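Local coordinates for DELTA1-pyrroline-2-carboxylate reductase (Thermococcus litoralis DSM 5473, PDB 6T3E), which probably reduces Delta1-pyrroline-2-carboxylate to L-proline, using a nicotinamide dinucleotide as hydride donor, at residues K262-D268 / E314-S320; K144-R148 / G308-N312. All coordinates share one frame; numbering follows the deposited sequence.

Contact 1: residues K262-D268 / E314-S320; sequences KSKLVVD and EITLFKS. With NAI (1,4-dihydronicotinamide adenine dinucleotide), chain F.
Lys-264 and Val-266 run alongside Ile-315, Leu-317 and Lys-319 as parallel strands, and the first shell is the backbone ladder. Lys-264 N gives its hydrogen to Ile-315 O at 2.7 Å, and Lys-264 O accepts Leu-317 N from above its carbonyl plane. Val-266 N reaches Leu-317 O at 2.9 Å in a nearly straight bond (178° at the hydrogen), and Val-266 O takes Lys-319 N. Asp-268 N, bonded to Lys-319 O, closes the series at a more bent angle.

Apolar side chains meet on each face of the pair. On one, Leu-265 CD1 lies against Leu-317 CD2 at 3.7 Å, the two chains running out together. On the other, with CG anti to its backbone N (chi1 171°), Phe-318 slants its ring across the neighbouring strand, CD1 4.1 Å from Val-266 CG1. Where the strands begin, Lys-264 NZ makes a loose salt bridge to OE1 of the poorly ordered Glu-314, an oxygen that also accepts Glu-310 N; the lysine is shared with Glu-310 OE1 and Gly-308 O.

At the far end Ser-320 OG donates to the carboxamide oxygen O7N of NADH at 3.2 Å. Asp-268 OD2 holds Val-321 N, fixing the chain just beyond that serine.

The pair sits inside the parallel sheet of the Rossmann-type cofactor domain: strands 241-244 and 294-297 flank it, and helix 128-146 covers Val-266 and Phe-318.

Contact 2: residues K144-R148 / G308-N312; sequences KYLAR and GRENN
Arg-309 meets the end of helix 128-146 with both its backbone and its side chain, and hydrogen bonds dominate. Arg-309 N donates to Tyr-145 O at 3.0 Å, tilted somewhat from the carbonyl plane. One residue on, Leu-146 O receives Arg-309 NH1 at 3.0 Å, nearly in line with its C=O, though the oxygen stands 26° out of the guanidinium plane. The arginine chain passes these carbonyls because chi1 (169°) turns CG away from the backbone N; a bend at chi3 then swings the head round. NH2 bonds Glu-314 O and, weakly, Asn-312 O. Shortened to an alanine here, the side chain would probably leave Glu-314 O without this donor and Leu-146 O with one fewer. A positive group here probably suits the negative end of the helix dipole.

Van der Waals contacts fill in the rest. Leu-146 CD2 rests on Gly-308 CA at 3.7 Å, and Arg-148 CG lies 3.4 Å from Arg-309 NE.

As for charge, the two arginine heads come close, their planes 67° apart, yet Arg-148 has its own partners in Asp-218, Asp-150 and Gly-239 O.

The loop between helix 298-303 and strand 316-319 is thus tied to the last turn of helix 128-146, whose Leu-146 also packs on Ile-301 and on His-241 of strand 241-244.

How the contacts relate
Contact 1 is a buried strand pair in the parallel sheet, while contact 2 is a partly exposed join between a helix end and a loop, its centre about 10 Å from that of contact 1. Residues 308-312 lead almost directly into 314-320, so the second segments are neighbours along the chain, while 144-148 and 262-268 lie far apart in it. The ladder of contact 1 is regular, and its faces mix apolar pairs with polar ends such as the buried Lys-319, whose NZ bonds Ser-244 and pairs with Asp-279; contact 2 relies on one arginine and helix-end carbonyls. They interlock at Leu-146: its side chain packs on Val-266 and its carbonyl also bonds Thr-316 OG1. Only contact 1 reaches the cofactor.

Contact 1: residues K262-D268 / E314-S320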
loop_
_atom_site.group_PDB
_atom_site.type_symbol
_atom_site.label_atom_id
_atom_site.label_comp_id
_atom_site.label_asym_id
_atom_site.label_seq_id
_atom_site.Cartn_x
_atom_site.Cartn_y
_atom_site.Cartn_z
ATOM N N LYS B 262 -9.824 -32.953 7.718
ATOM C CA LYS B 262 -9.539 -34.235 7.087
ATOM C C LYS B 262 -8.246 -34.228 6.272
ATOM O O LYS B 262 -7.715 -35.303 5.973
ATOM C CB LYS B 262 -10.719 -34.628 6.199
ATOM C CG LYS B 262 -10.662 -36.012 5.626
ATOM C CD LYS B 262 -11.570 -36.124 4.407
ATOM C CE LYS B 262 -13.024 -36.293 4.801
ATOM N NZ LYS B 262 -13.439 -37.731 4.735
ATOM N N SER B 263 -7.708 -33.059 5.938
ATOM C CA SER B 263 -6.640 -32.957 4.957
ATOM C C SER B 263 -5.305 -32.624 5.605
ATOM O O SER B 263 -5.230 -32.138 6.738
ATOM C CB SER B 263 -6.950 -31.890 3.902
ATOM O OG SER B 263 -7.960 -32.310 3.008
ATOM N N LYS B 264 -4.248 -32.899 4.842
ATOM C CA LYS B 264 -2.902 -32.429 5.145
ATOM C C LYS B 264 -2.799 -31.003 4.622
ATOM O O LYS B 264 -2.769 -30.784 3.406
ATOM C CB LYS B 264 -1.862 -33.343 4.497
ATOM C CG LYS B 264 -0.468 -33.245 5.099
ATOM C CD LYS B 264 0.590 -33.674 4.105
ATOM C CE LYS B 264 1.613 -34.579 4.745
ATOM N NZ LYS B 264 2.621 -35.033 3.758
ATOM N N LEU B 265 -2.745 -30.038 5.540
ATOM C CA LEU B 265 -2.971 -28.633 5.219
ATOM C C LEU B 265 -1.661 -27.917 4.895
ATOM O O LEU B 265 -0.749 -27.862 5.728
ATOM C CB LEU B 265 -3.695 -27.954 6.381
ATOM C CG LEU B 265 -4.017 -26.466 6.255
ATOM C CD1 LEU B 265 -4.770 -26.197 4.966
ATOM C CD2 LEU B 265 -4.828 -25.997 7.457
ATOM N N VAL B 266 -1.582 -27.338 3.699
ATOM C CA VAL B 266 -0.479 -26.468 3.303
ATOM C C VAL B 266 -1.060 -25.101 2.969
ATOM O O VAL B 266 -2.076 -25.006 2.271
ATOM C CB VAL B 266 0.318 -27.038 2.111
ATOM C CG1 VAL B 266 1.342 -26.026 1.623
ATOM C CG2 VAL B 266 1.008 -28.340 2.501
ATOM N N VAL B 267 -0.415 -24.047 3.466
ATOM C CA VAL B 267 -0.884 -22.680 3.292
ATOM C C VAL B 267 0.152 -21.903 2.497
ATOM O O VAL B 267 1.343 -22.230 2.515
ATOM C CB VAL B 267 -1.150 -21.996 4.650
ATOM C CG1 VAL B 267 -2.183 -22.790 5.448
ATOM C CG2 VAL B 267 0.139 -21.845 5.425
ATOM N N ASP B 268 -0.306 -20.873 1.777
ATOM C CA ASP B 268 0.639 -20.015 1.068
ATOM C C ASP B 268 1.522 -19.263 2.053
ATOM O O ASP B 268 2.743 -19.205 1.891
ATOM C CB ASP B 268 -0.106 -19.050 0.128
ATOM C CG ASP B 268 -1.163 -18.230 0.830
ATOM O OD1 ASP B 268 -1.002 -16.996 0.935
ATOM O OD2 ASP B 268 -2.164 -18.823 1.286
ATOM N N GLU B 314 -3.464 -40.147 1.584
ATOM C CA GLU B 314 -3.723 -38.870 2.236
ATOM C C GLU B 314 -4.502 -37.935 1.312
ATOM O O GLU B 314 -4.447 -38.043 0.084
ATOM C CB GLU B 314 -2.419 -38.209 2.707
ATOM C CG GLU B 314 -1.201 -38.377 1.805
ATOM C CD GLU B 314 0.101 -37.937 2.481
ATOM O OE1 GLU B 314 1.045 -37.525 1.767
ATOM O OE2 GLU B 314 0.182 -38.002 3.728
ATOM N N ILE B 315 -5.279 -37.044 1.920
ATOM C CA ILE B 315 -5.963 -35.977 1.198
ATOM C C ILE B 315 -5.213 -34.681 1.463
ATOM O O ILE B 315 -5.054 -34.278 2.623
ATOM C CB ILE B 315 -7.434 -35.858 1.615
ATOM C CG1 ILE B 315 -8.163 -37.174 1.359
ATOM C CG2 ILE B 315 -8.097 -34.727 0.855
ATOM C CD1 ILE B 315 -9.639 -37.076 1.481
ATOM N N THR B 316 -4.740 -34.037 0.396
ATOM C CA THR B 316 -3.929 -32.832 0.499
ATOM C C THR B 316 -4.741 -31.609 0.110
ATOM O O THR B 316 -5.440 -31.618 -0.907
ATOM C CB THR B 316 -2.690 -32.913 -0.403
ATOM O OG1 THR B 316 -3.031 -33.568 -1.633
ATOM C CG2 THR B 316 -1.568 -33.677 0.290
ATOM N N LEU B 317 -4.594 -30.541 0.893
ATOM C CA LEU B 317 -5.314 -29.293 0.674
ATOM C C LEU B 317 -4.335 -28.133 0.713
ATOM O O LEU B 317 -3.693 -27.894 1.741
ATOM C CB LEU B 317 -6.411 -29.094 1.725
ATOM C CG LEU B 317 -6.816 -27.643 1.985
ATOM C CD1 LEU B 317 -7.531 -27.069 0.781
ATOM C CD2 LEU B 317 -7.680 -27.559 3.229
ATOM N N PHE B 318 -4.245 -27.398 -0.398
ATOM C CA PHE B 318 -3.453 -26.175 -0.480
ATOM C C PHE B 318 -4.407 -24.992 -0.373
ATOM O O PHE B 318 -5.243 -24.778 -1.257
ATOM C CB PHE B 318 -2.651 -26.115 -1.779
ATOM C CG PHE B 318 -1.989 -24.780 -2.024
ATOM C CD1 PHE B 318 -1.134 -24.235 -1.079
ATOM C CD2 PHE B 318 -2.216 -24.078 -3.202
ATOM C CE1 PHE B 318 -0.525 -23.012 -1.298
ATOM C CE2 PHE B 318 -1.613 -22.860 -3.431
ATOM C CZ PHE B 318 -0.765 -22.322 -2.475
ATOM N N LYS B 319 -4.277 -24.228 0.708
ATOM C CA LYS B 319 -5.117 -23.067 0.948
ATOM C C LYS B 319 -4.347 -21.816 0.567
ATOM O O LYS B 319 -3.277 -21.554 1.120
ATOM C CB LYS B 319 -5.550 -22.990 2.409
ATOM C CG LYS B 319 -6.512 -21.850 2.651
ATOM C CD LYS B 319 -7.779 -22.052 1.842
ATOM C CE LYS B 319 -8.199 -20.798 1.109
ATOM N NZ LYS B 319 -9.604 -20.962 0.607
ATOM N N SER B 320 -4.888 -21.045 -0.368
ATOM C CA SER B 320 -4.206 -19.873 -0.890
ATOM C C SER B 320 -5.093 -18.651 -0.742
ATOM O O SER B 320 -6.271 -18.695 -1.099
ATOM C CB SER B 320 -3.813 -20.062 -2.350
ATOM O OG SER B 320 -3.642 -18.799 -2.946
HETATM P PA NAI F . -15.504 -14.357 -10.179
HETATM O O1A NAI F . -16.686 -13.577 -9.662
HETATM O O2A NAI F . -15.149 -13.888 -11.576
HETATM O O5B NAI F . -15.754 -15.983 -10.135
HETATM C C5B NAI F . -16.352 -16.453 -8.933
HETATM C C4B NAI F . -17.230 -17.737 -9.268
HETATM O O4B NAI F . -17.636 -18.301 -8.179
HETATM C C3B NAI F . -18.505 -17.297 -10.024
HETATM O O3B NAI F . -18.540 -17.927 -11.223
HETATM C C2B NAI F . -19.654 -17.725 -9.088
HETATM O O2B NAI F . -20.896 -18.065 -9.881
HETATM C C1B NAI F . -19.157 -18.767 -8.485
HETATM N N9A NAI F . -19.837 -19.069 -7.254
HETATM C C8A NAI F . -20.068 -18.157 -6.306
HETATM N N7A NAI F . -20.711 -18.764 -5.314
HETATM C C5A NAI F . -20.875 -20.056 -5.648
HETATM C C6A NAI F . -21.470 -21.092 -4.969
HETATM N N6A NAI F . -22.129 -21.168 -3.679
HETATM N N1A NAI F . -21.515 -22.307 -5.511
HETATM C C2A NAI F . -20.955 -22.511 -6.729
HETATM N N3A NAI F . -20.365 -21.489 -7.396
HETATM C C4A NAI F . -20.336 -20.251 -6.840
HETATM O O3 NAI F . -14.260 -14.043 -9.119
HETATM P PN NAI F . -12.752 -14.741 -9.245
HETATM O O1N NAI F . -11.867 -13.654 -9.822
HETATM O O2N NAI F . -12.791 -15.982 -10.092
HETATM O O5D NAI F . -12.235 -15.146 -7.759
HETATM C C5D NAI F . -12.616 -16.379 -7.269
HETATM C C4D NAI F . -12.215 -16.450 -5.771
HETATM O O4D NAI F . -10.905 -16.464 -5.618
HETATM C C3D NAI F . -12.709 -15.193 -5.039
HETATM O O3D NAI F . -13.192 -15.559 -3.798
HETATM C C2D NAI F . -11.452 -14.334 -4.844
HETATM O O2D NAI F . -11.677 -13.402 -3.653
HETATM C C1D NAI F . -10.527 -15.236 -4.640
HETATM N N1N NAI F . -9.203 -14.721 -5.027
HETATM C C2N NAI F . -8.028 -15.007 -4.224
HETATM C C3N NAI F . -6.613 -14.890 -4.858
HETATM C C7N NAI F . -5.523 -15.805 -4.237
HETATM O O7N NAI F . -5.853 -16.555 -3.394
HETATM N N7N NAI F . -4.119 -15.728 -4.702
HETATM C C4N NAI F . -6.452 -14.469 -6.305
HETATM C C5N NAI F . -7.659 -13.700 -6.857
HETATM C C6N NAI F . -9.045 -13.914 -6.221
#

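Contact 2: residues K144-R148 / G308-N312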
loop_
_atom_site.group_PDB
_atom_site.type_symbol
_atom_site.label_atom_id
_atom_site.label_comp_id
_atom_site.label_asym_id
_atom_site.label_seq_id
_atom_site.Cartn_x
_atom_site.Cartn_y
_atom_site.Cartn_z
ATOM N N LYS B 144 2.353 -29.487 -7.907
ATOM C CA LYS B 144 3.487 -30.351 -8.242
ATOM C C LYS B 144 3.929 -31.205 -7.059
ATOM O O LYS B 144 4.317 -32.367 -7.230
ATOM C CB LYS B 144 4.661 -29.512 -8.734
ATOM C CG LYS B 144 4.949 -29.659 -10.207
ATOM C CD LYS B 144 6.297 -29.051 -10.562
ATOM C CE LYS B 144 6.337 -27.572 -10.210
ATOM N NZ LYS B 144 7.655 -26.969 -10.557
ATOM N N TYR B 145 3.932 -30.630 -5.859
ATOM C CA TYR B 145 4.417 -31.329 -4.679
ATOM C C TYR B 145 3.341 -32.106 -3.939
ATOM O O TYR B 145 3.679 -33.043 -3.207
ATOM C CB TYR B 145 5.049 -30.338 -3.697
ATOM C CG TYR B 145 6.276 -29.653 -4.227
ATOM C CD1 TYR B 145 7.542 -30.093 -3.870
ATOM C CD2 TYR B 145 6.172 -28.566 -5.083
ATOM C CE1 TYR B 145 8.666 -29.475 -4.354
ATOM C CE2 TYR B 145 7.291 -27.939 -5.576
ATOM C CZ TYR B 145 8.538 -28.396 -5.208
ATOM O OH TYR B 145 9.658 -27.765 -5.695
ATOM N N LEU B 146 2.062 -31.743 -4.107
ATOM C CA LEU B 146 0.988 -32.272 -3.270
ATOM C C LEU B 146 0.004 -33.181 -3.987
ATOM O O LEU B 146 -0.721 -33.915 -3.315
ATOM C CB LEU B 146 0.181 -31.126 -2.634
ATOM C CG LEU B 146 0.900 -30.181 -1.677
ATOM C CD1 LEU B 146 -0.036 -29.102 -1.178
ATOM C CD2 LEU B 146 1.490 -30.967 -0.525
ATOM N N ALA B 147 -0.043 -33.162 -5.313
ATOM C CA ALA B 147 -1.034 -33.925 -6.051
ATOM C C ALA B 147 -0.436 -35.238 -6.532
ATOM O O ALA B 147 0.768 -35.336 -6.791
ATOM C CB ALA B 147 -1.573 -33.129 -7.244
ATOM N N ARG B 148 -1.292 -36.255 -6.632
ATOM C CA ARG B 148 -0.858 -37.524 -7.190
ATOM C C ARG B 148 -0.371 -37.304 -8.614
ATOM O O ARG B 148 -0.989 -36.566 -9.386
ATOM C CB ARG B 148 -2.004 -38.535 -7.172
ATOM C CG ARG B 148 -2.164 -39.310 -5.868
ATOM C CD ARG B 148 -3.259 -40.391 -5.984
ATOM N NE ARG B 148 -4.629 -39.862 -6.036
ATOM C CZ ARG B 148 -5.414 -39.882 -7.114
ATOM N NH1 ARG B 148 -6.651 -39.387 -7.055
ATOM N NH2 ARG B 148 -4.964 -40.401 -8.251
ATOM N N GLY B 308 6.054 -32.780 0.998
ATOM C CA GLY B 308 4.725 -32.568 0.452
ATOM C C GLY B 308 3.827 -33.782 0.573
ATOM O O GLY B 308 3.429 -34.146 1.683
ATOM N N ARG B 309 3.495 -34.414 -0.552
ATOM C CA ARG B 309 2.650 -35.605 -0.567
ATOM C C ARG B 309 3.516 -36.843 -0.389
ATOM O O ARG B 309 4.402 -37.103 -1.211
ATOM C CB ARG B 309 1.875 -35.690 -1.877
ATOM C CG ARG B 309 1.170 -37.012 -2.103
ATOM C CD ARG B 309 0.193 -36.914 -3.271
ATOM N NE ARG B 309 -0.970 -37.772 -3.081
ATOM C CZ ARG B 309 -2.084 -37.401 -2.457
ATOM N NH1 ARG B 309 -2.210 -36.181 -1.956
ATOM N NH2 ARG B 309 -3.080 -38.259 -2.336
ATOM N N GLU B 310 3.258 -37.602 0.679
ATOM C CA GLU B 310 4.074 -38.761 1.028
ATOM C C GLU B 310 3.464 -40.096 0.629
ATOM O O GLU B 310 4.209 -41.060 0.431
ATOM C CB GLU B 310 4.353 -38.777 2.532
ATOM C CG GLU B 310 4.855 -37.446 3.050
ATOM C CD GLU B 310 5.340 -37.523 4.472
ATOM O OE1 GLU B 310 4.897 -36.693 5.295
ATOM O OE2 GLU B 310 6.158 -38.414 4.772
ATOM N N ASN B 311 2.140 -40.195 0.528
ATOM C CA ASN B 311 1.513 -41.462 0.179
ATOM C C ASN B 311 0.231 -41.205 -0.600
ATOM O O ASN B 311 -0.242 -40.072 -0.718
ATOM C CB ASN B 311 1.241 -42.326 1.422
ATOM C CG ASN B 311 0.225 -41.709 2.357
ATOM O OD1 ASN B 311 -0.973 -41.709 2.078
ATOM N ND2 ASN B 311 0.697 -41.189 3.482
ATOM N N ASN B 312 -0.323 -42.294 -1.138
ATOM C CA ASN B 312 -1.484 -42.213 -2.015
ATOM C C ASN B 312 -2.784 -41.965 -1.267
ATOM O O ASN B 312 -3.735 -41.443 -1.859
ATOM C CB ASN B 312 -1.613 -43.496 -2.832
ATOM C CG ASN B 312 -1.077 -43.341 -4.232
ATOM O OD1 ASN B 312 -0.127 -42.592 -4.471
ATOM N ND2 ASN B 312 -1.689 -44.042 -5.174
#